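Long-range contacts in phytase (Citrobacter braakii, PDB 3ZHC), which belongs to the histidine phosphatase superfamily (branch 2), whose fold combines a mixed beta sheet with flanking helices: residues Asn143-Asn148 and Glu307-Ile312; Val107-Asp112 and Ile132-Gln137; Gly153-Asn158 and Pro427-Thr432. The protein carries 2 engineered substitutions. All coordinates share one frame; numbering follows the deposited sequence.

Contact 1 (Asn143-Asn148 and Glu307-Ile312)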
# COMPACT_ATOMS: atom_id res chain seq x y z
N ASN B 143 -1.07 -3.12 36.73
CA ASN B 143 -0.74 -3.49 35.33
C ASN B 143 0.23 -4.68 35.23
O ASN B 143 1.06 -4.88 36.12
CB ASN B 143 -0.17 -2.29 34.54
CG ASN B 143 1.30 -2.00 34.84
OD1 ASN B 143 1.67 -1.62 35.96
ND2 ASN B 143 2.15 -2.18 33.82
N ASP B 144 0.10 -5.44 34.14
CA ASP B 144 0.98 -6.57 33.86
C ASP B 144 2.12 -6.05 32.97
O ASP B 144 1.87 -5.70 31.82
CB ASP B 144 0.22 -7.72 33.18
CG ASP B 144 1.06 -8.99 33.04
OD1 ASP B 144 2.32 -8.93 33.01
OD2 ASP B 144 0.46 -10.07 32.94
N PRO B 145 3.38 -6.00 33.50
CA PRO B 145 4.53 -5.45 32.74
C PRO B 145 4.93 -6.19 31.44
O PRO B 145 5.63 -5.62 30.62
CB PRO B 145 5.69 -5.49 33.76
CG PRO B 145 5.30 -6.52 34.73
CD PRO B 145 3.82 -6.50 34.82
N LEU B 146 4.49 -7.45 31.27
CA LEU B 146 4.71 -8.19 30.01
C LEU B 146 4.11 -7.46 28.82
O LEU B 146 4.67 -7.47 27.73
CB LEU B 146 4.11 -9.61 30.08
CG LEU B 146 4.23 -10.53 28.86
CD1 LEU B 146 5.70 -10.84 28.60
CD2 LEU B 146 3.43 -11.82 29.04
N PHE B 147 2.96 -6.82 29.06
CA PHE B 147 2.23 -6.06 28.04
C PHE B 147 2.54 -4.57 28.05
O PHE B 147 2.37 -3.91 27.04
CB PHE B 147 0.73 -6.30 28.22
CG PHE B 147 0.35 -7.74 28.13
CD1 PHE B 147 0.07 -8.33 26.90
CD2 PHE B 147 0.27 -8.53 29.29
CE1 PHE B 147 -0.28 -9.71 26.81
CE2 PHE B 147 -0.07 -9.89 29.22
CZ PHE B 147 -0.36 -10.48 27.97
N ASN B 148 2.99 -4.03 29.21
CA ASN B 148 3.28 -2.59 29.37
C ASN B 148 4.53 -2.34 30.25
O ASN B 148 4.41 -1.86 31.39
CB ASN B 148 2.06 -1.86 30.01
CG ASN B 148 0.77 -2.05 29.23
OD1 ASN B 148 0.60 -1.50 28.13
ND2 ASN B 148 -0.19 -2.83 29.82
N GLU B 307 8.07 -20.93 34.13
CA GLU B 307 7.72 -19.51 34.06
C GLU B 307 7.32 -19.07 35.48
O GLU B 307 6.35 -19.56 36.04
CB GLU B 307 6.61 -19.23 33.00
CG GLU B 307 5.79 -17.96 33.18
CD GLU B 307 6.61 -16.72 33.40
OE1 GLU B 307 7.69 -16.58 32.79
OE2 GLU B 307 6.18 -15.88 34.20
N ASN B 308 8.10 -18.14 36.02
CA ASN B 308 8.02 -17.75 37.43
C ASN B 308 6.80 -16.91 37.83
O ASN B 308 6.29 -17.07 38.95
CB ASN B 308 9.32 -17.01 37.83
CG ASN B 308 10.61 -17.75 37.36
OD1 ASN B 308 10.81 -18.94 37.66
ND2 ASN B 308 11.48 -17.03 36.62
N ARG B 309 6.33 -16.02 36.94
CA ARG B 309 5.20 -15.07 37.27
C ARG B 309 3.79 -15.64 37.13
O ARG B 309 2.88 -15.20 37.83
CB ARG B 309 5.30 -13.78 36.45
CG ARG B 309 6.63 -13.09 36.58
CD ARG B 309 6.64 -11.68 36.03
NE ARG B 309 6.06 -11.62 34.69
CZ ARG B 309 4.92 -11.00 34.34
NH1 ARG B 309 4.14 -10.32 35.21
NH2 ARG B 309 4.56 -11.06 33.07
N TYR B 310 3.63 -16.61 36.22
CA TYR B 310 2.34 -17.30 35.99
C TYR B 310 2.33 -18.77 36.48
O TYR B 310 1.27 -19.31 36.77
CB TYR B 310 1.96 -17.26 34.50
CG TYR B 310 2.01 -15.86 33.91
CD1 TYR B 310 0.97 -14.95 34.12
CD2 TYR B 310 3.10 -15.44 33.13
CE1 TYR B 310 1.02 -13.63 33.56
CE2 TYR B 310 3.16 -14.14 32.58
CZ TYR B 310 2.13 -13.25 32.80
OH TYR B 310 2.20 -12.01 32.26
N GLY B 311 3.50 -19.41 36.58
CA GLY B 311 3.60 -20.82 37.00
C GLY B 311 3.30 -21.78 35.85
O GLY B 311 2.59 -22.77 36.03
N ILE B 312 3.84 -21.47 34.66
CA ILE B 312 3.67 -22.29 33.47
C ILE B 312 4.95 -23.09 33.28
O ILE B 312 6.03 -22.52 33.32
CB ILE B 312 3.36 -21.43 32.20
CG1 ILE B 312 2.00 -20.74 32.34
CG2 ILE B 312 3.39 -22.29 30.93
CD1 ILE B 312 1.67 -19.79 31.22

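Contact 2 (Val107-Asp112 and Ile132-Gln137). With FMT (formic acid), chain T.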
# COMPACT_ATOMS: atom_id res chain seq x y z
N VAL B 107 -2.06 -20.74 28.22
CA VAL B 107 -2.59 -19.43 27.80
C VAL B 107 -2.25 -18.36 28.84
O VAL B 107 -2.40 -18.58 30.03
CB VAL B 107 -4.11 -19.48 27.57
CG1 VAL B 107 -4.68 -18.06 27.28
CG2 VAL B 107 -4.43 -20.42 26.43
N ILE B 108 -1.77 -17.21 28.34
CA ILE B 108 -1.49 -16.03 29.15
C ILE B 108 -2.34 -14.89 28.63
O ILE B 108 -2.45 -14.70 27.42
CB ILE B 108 -0.03 -15.59 29.04
CG1 ILE B 108 0.91 -16.67 29.60
CG2 ILE B 108 0.19 -14.25 29.77
CD1 ILE B 108 2.36 -16.41 29.31
N ALA B 109 -2.95 -14.13 29.55
CA ALA B 109 -3.75 -12.97 29.20
C ALA B 109 -3.37 -11.78 30.05
O ALA B 109 -2.96 -11.93 31.24
CB ALA B 109 -5.25 -13.28 29.36
N ASP B 110 -3.50 -10.58 29.47
CA ASP B 110 -3.31 -9.35 30.20
C ASP B 110 -4.54 -9.23 31.18
O ASP B 110 -5.54 -9.93 31.01
CB ASP B 110 -3.20 -8.17 29.22
CG ASP B 110 -2.73 -6.88 29.87
OD1 ASP B 110 -2.40 -6.83 31.10
OD2 ASP B 110 -2.69 -5.88 29.15
N THR B 111 -4.43 -8.36 32.19
CA THR B 111 -5.45 -8.28 33.27
C THR B 111 -6.84 -7.72 32.86
O THR B 111 -7.78 -7.76 33.65
CB THR B 111 -4.91 -7.46 34.46
OG1 THR B 111 -4.54 -6.16 34.00
CG2 THR B 111 -3.68 -8.15 35.04
N ASP B 112 -6.97 -7.20 31.63
CA ASP B 112 -8.24 -6.65 31.18
C ASP B 112 -9.22 -7.77 30.87
O ASP B 112 -8.81 -8.89 30.50
CB ASP B 112 -8.06 -5.77 29.94
CG ASP B 112 -7.17 -4.55 30.22
OD1 ASP B 112 -7.16 -4.02 31.36
OD2 ASP B 112 -6.49 -4.12 29.30
N ILE B 132 -8.85 -25.88 30.31
CA ILE B 132 -7.48 -25.34 30.28
C ILE B 132 -7.50 -23.92 30.90
O ILE B 132 -8.34 -23.10 30.56
CB ILE B 132 -6.88 -25.31 28.86
CG1 ILE B 132 -6.72 -26.74 28.33
CG2 ILE B 132 -5.54 -24.59 28.85
CD1 ILE B 132 -6.20 -26.82 26.91
N GLN B 133 -6.56 -23.66 31.79
CA GLN B 133 -6.48 -22.39 32.51
C GLN B 133 -6.02 -21.20 31.63
O GLN B 133 -5.19 -21.36 30.73
CB GLN B 133 -5.51 -22.54 33.69
CG GLN B 133 -5.24 -21.23 34.51
CD GLN B 133 -4.46 -21.47 35.80
OE1 GLN B 133 -4.12 -20.52 36.50
NE2 GLN B 133 -4.18 -22.72 36.11
N VAL B 134 -6.59 -20.02 31.93
CA VAL B 134 -6.18 -18.76 31.37
C VAL B 134 -5.40 -18.08 32.48
O VAL B 134 -5.99 -17.68 33.48
CB VAL B 134 -7.39 -17.87 30.92
CG1 VAL B 134 -6.91 -16.52 30.39
CG2 VAL B 134 -8.24 -18.59 29.88
N HIS B 135 -4.07 -17.97 32.31
CA HIS B 135 -3.23 -17.30 33.31
C HIS B 135 -3.26 -15.78 33.15
O HIS B 135 -3.34 -15.26 32.02
CB HIS B 135 -1.77 -17.79 33.23
CG HIS B 135 -1.59 -19.23 33.56
ND1 HIS B 135 -1.40 -19.68 34.85
CD2 HIS B 135 -1.58 -20.32 32.77
CE1 HIS B 135 -1.27 -20.99 34.83
NE2 HIS B 135 -1.38 -21.41 33.58
N TYR B 136 -3.21 -15.09 34.28
CA TYR B 136 -3.18 -13.62 34.34
C TYR B 136 -2.82 -13.19 35.75
O TYR B 136 -3.02 -13.96 36.69
CB TYR B 136 -4.54 -13.00 33.93
CG TYR B 136 -5.73 -13.53 34.73
CD1 TYR B 136 -6.39 -14.69 34.35
CD2 TYR B 136 -6.19 -12.86 35.88
CE1 TYR B 136 -7.49 -15.19 35.07
CE2 TYR B 136 -7.29 -13.35 36.62
CZ TYR B 136 -7.93 -14.53 36.20
OH TYR B 136 -8.98 -15.02 36.89
N GLN B 137 -2.29 -11.97 35.90
CA GLN B 137 -1.96 -11.44 37.23
C GLN B 137 -3.26 -11.24 37.99
O GLN B 137 -4.18 -10.66 37.46
CB GLN B 137 -1.16 -10.11 37.15
CG GLN B 137 0.19 -10.22 36.43
CD GLN B 137 1.16 -11.20 37.09
OE1 GLN B 137 1.55 -12.20 36.49
NE2 GLN B 137 1.53 -10.91 38.33
C FMT T . -1.05 -24.91 32.09
O1 FMT T . -1.91 -25.00 31.19
O2 FMT T . -1.16 -24.15 33.06
O HOH W 1 -2.68 -22.21 30.50
O HOH W 2 -2.00 -10.65 33.43

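Contact 3 (Gly153-Asn158 and Pro427-Thr432)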
# COMPACT_ATOMS: atom_id res chain seq x y z
N GLY B 153 9.82 1.08 36.80
CA GLY B 153 10.84 2.08 37.16
C GLY B 153 12.11 1.87 36.34
O GLY B 153 12.68 2.83 35.81
N LYS B 154 12.54 0.58 36.25
CA LYS B 154 13.75 0.18 35.47
C LYS B 154 13.70 0.59 33.99
O LYS B 154 14.76 0.84 33.37
CB LYS B 154 13.95 -1.34 35.48
CG LYS B 154 14.22 -1.98 36.79
CD LYS B 154 14.53 -3.43 36.53
CE LYS B 154 13.59 -3.97 35.45
NZ LYS B 154 13.96 -5.32 34.98
N CYS B 155 12.48 0.64 33.42
CA CYS B 155 12.26 0.93 31.99
C CYS B 155 11.50 2.26 31.69
O CYS B 155 10.29 2.37 31.92
CB CYS B 155 11.51 -0.26 31.41
SG CYS B 155 11.02 -0.18 29.74
N SER B 156 12.25 3.25 31.19
CA SER B 156 11.72 4.55 30.77
C SER B 156 12.26 4.97 29.40
O SER B 156 13.36 4.58 29.02
CB SER B 156 12.04 5.65 31.80
OG SER B 156 11.12 5.61 32.88
N PHE B 157 11.49 5.76 28.68
CA PHE B 157 11.91 6.31 27.41
C PHE B 157 12.84 7.48 27.61
O PHE B 157 12.65 8.25 28.54
CB PHE B 157 10.72 6.91 26.62
CG PHE B 157 9.66 5.93 26.20
CD1 PHE B 157 9.98 4.77 25.49
CD2 PHE B 157 8.30 6.19 26.47
CE1 PHE B 157 8.98 3.86 25.08
CE2 PHE B 157 7.30 5.29 26.05
CZ PHE B 157 7.64 4.13 25.36
N ASN B 158 13.86 7.62 26.75
CA ASN B 158 14.62 8.87 26.68
C ASN B 158 13.69 9.76 25.87
O ASN B 158 13.61 9.65 24.63
CB ASN B 158 16.00 8.73 26.03
CG ASN B 158 16.82 10.07 26.07
OD1 ASN B 158 16.40 11.11 25.54
ND2 ASN B 158 17.98 10.01 26.71
N PRO B 427 17.62 -4.38 27.45
CA PRO B 427 17.79 -5.14 28.74
C PRO B 427 17.14 -4.49 29.98
O PRO B 427 16.68 -5.20 30.89
CB PRO B 427 19.33 -5.27 28.88
CG PRO B 427 19.89 -4.25 28.00
CD PRO B 427 18.93 -4.02 26.87
N GLU B 428 17.10 -3.16 30.00
CA GLU B 428 16.44 -2.40 31.07
C GLU B 428 14.91 -2.68 31.18
O GLU B 428 14.33 -2.51 32.25
CB GLU B 428 16.67 -0.89 30.91
CG GLU B 428 18.14 -0.41 31.13
CD GLU B 428 19.08 -0.59 29.89
OE1 GLU B 428 18.60 -0.87 28.76
OE2 GLU B 428 20.31 -0.45 30.07
N CYS B 429 14.28 -3.10 30.06
CA CYS B 429 12.82 -3.35 30.01
C CYS B 429 12.39 -4.79 30.24
O CYS B 429 11.22 -5.12 30.04
CB CYS B 429 12.25 -2.79 28.70
SG CYS B 429 12.53 -1.04 28.60
N ALA B 430 13.34 -5.65 30.67
CA ALA B 430 13.05 -7.05 30.97
C ALA B 430 12.19 -7.17 32.22
O ALA B 430 12.26 -6.31 33.12
CB ALA B 430 14.34 -7.82 31.15
N VAL B 431 11.37 -8.22 32.27
CA VAL B 431 10.52 -8.51 33.43
C VAL B 431 11.18 -9.62 34.23
O VAL B 431 11.10 -10.79 33.86
CB VAL B 431 9.10 -8.89 33.01
CG1 VAL B 431 8.26 -9.24 34.23
CG2 VAL B 431 8.46 -7.75 32.25
N THR B 432 11.86 -9.25 35.33
CA THR B 432 12.60 -10.20 36.21
C THR B 432 11.84 -10.59 37.50
O THR B 432 12.48 -10.99 38.51
CB THR B 432 13.95 -9.60 36.61
OG1 THR B 432 13.74 -8.47 37.49
CG2 THR B 432 14.75 -9.15 35.36
O HOH W 3 16.59 -4.64 34.08

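Contact 1 (Asn143-Asn148 and Glu307-Ile312)
Asp144 reaches across to Arg309 and Tyr310 from an Asx turn, while its two partners stand at the tip of a short hairpin (strands 305-307 and 312-314) closed by a G1 beta bulge. Starting at the backbone, Asp144 CB lies in the plane of the Phe147 ring, at its edge. CG is anti to the backbone N (chi1 -172°), which turns the carboxylate toward the hairpin. OD1 carries the greater load: it accepts from Arg309 NH2 at 3.1 Å, from Arg309 NH1 at 3.2 Å and, closing the Asx turn, from Leu146 N at 3.2 Å. Arginine thus meets the acid end-on, both terminal nitrogens converging on one oxygen near the guanidinium plane. The carboxylate and guanidinium planes are 75° apart; NH2 meets the syn lone pair of OD1, whereas NH1 comes from above the carboxylate (49° out of its plane). Aspartate suits this place because its short side chain can close its own Asx turn with OD1 and still offer the same carboxylate to the hairpin. Beside the ion pair, Leu146 CB lies 3.4 Å from Arg309 NH2, and CD2 of the same leucine approaches Tyr310 OH. The leucine also packs on Ile108, Pro291 and Leu292. On the hairpin side, Glu307 OE2 takes the N-H of Arg309 at 2.7 Å, which probably steadies the turn, and Gly311 adopts the positive phi that the bulge requires and that glycine tolerates easily. Because Asp144 is buried, the nearby guanidinium and the donors on both oxygens would probably favour its ionised form. The second oxygen, OD2, lies near the plane of the Tyr310 ring at its edge, where its syn lone pair accepts the hydrogen of Tyr310 OH at 2.7 Å.

Contact 2 (Val107-Asp112 and Ile132-Gln137)
Val107 and Val134 point their side chains to one face of a parallel strand pair, and Ile108 and His135 point theirs to the other; the two strands are the ends of a beta-alpha-beta unit whose helix, 113-126, meets both valines through Leu123. There Val134 CG1 lies 3.8 Å from Ala109 CB and also touches CG1 of Val107; the small Ala109 leaves room for the valine beside it. The backbones are joined by His135 N to Val107 O at 2.9 Å and by Ala109 N to His135 O at 2.7 Å, bracketing Ile108.

On the opposite face, the His135 ring turns an edge to Val107 O, with CD2 3.3 Å from that oxygen, while Gln133 CD lies over a face of the ring, toward its rim. His135 CG is anti to its carbonyl carbon (chi1 -64°), which lays the ring alongside Val107 O and sends NE2 on to donate almost straight (169°) to O2 of a formic acid molecule, probably from the crystallisation liquor, at 2.8 Å. Past the paired residues, Thr111 CG2 rests on Gln137 O at 3.5 Å.

Where direct pairing stops, water takes over: one links Val107 N, Gln133 O and the formic acid, another joins Ala109 O to Gln137 N. The chemistry implies a short pairing extended by solvent at both ends, with an apolar face against the helix and a second face where Ile108 and His135 pack on Ile312 while NE2 remains able to donate.

Contact 3 (Gly153-Asn158 and Pro427-Thr432)
The ammonium nitrogen NZ of Lys154 donates to Ala430 O at 2.7 Å, approaching from 35° outside the carbonyl plane, and to a water at 2.9 Å that in turn donates to Pro427 O. Lysine was modelled in two conformers, and this bonding belongs to one of them. Its chain suits the task because it is long enough to run over the end of the 3-10 segment 427-429: CB lies 3.5 Å from Glu428 O, and after a bend at chi3 (-41°) CE passes close to that oxygen and to Ala430 O.

Beside this exposed lysine sits the buried Cys155-Cys429 disulfide, which ties the loop before helix 159-169 to the C-terminal tail. The SG atoms are 2.1 Å apart with chi3 at 82°, close to the unstrained right angle. SG is anti to the backbone N in Cys155 but beside it in Cys429, so the two cysteines reach each other with different first torsions. Cys429 also packs on Ser287 of helix 282-301.

One covalent link and one charged donor thus serve the same junction: the disulfide fixes the separation of the two backbones, while lysine bonds to Ala430 O just past the 3-10 segment and reaches Pro427 O through a water. Its two conformers suggest that this polar link is the more mobile.

Contact 2 comes first along the chain and closes before contact 1 opens, whereas contacts 1 and 3 interleave: 143-148, 153-158, 307-312, then 427-432. Contact 1 is the middle member, its centre about 9 Å from that of contact 2 and about 15 Å from that of contact 3; the centres of contacts 2 and 3 are about 23 Å apart and the two do not touch. Gln137 packs on Arg309 and Tyr310, and Val431 packs on Arg309 from the other contact. Helix 282-301 backs contacts 1 and 3, with Pro291 meeting both Leu146 and Val431. The series thus runs from an edge of the mixed sheet to the disulfide-tethered C-terminal tail.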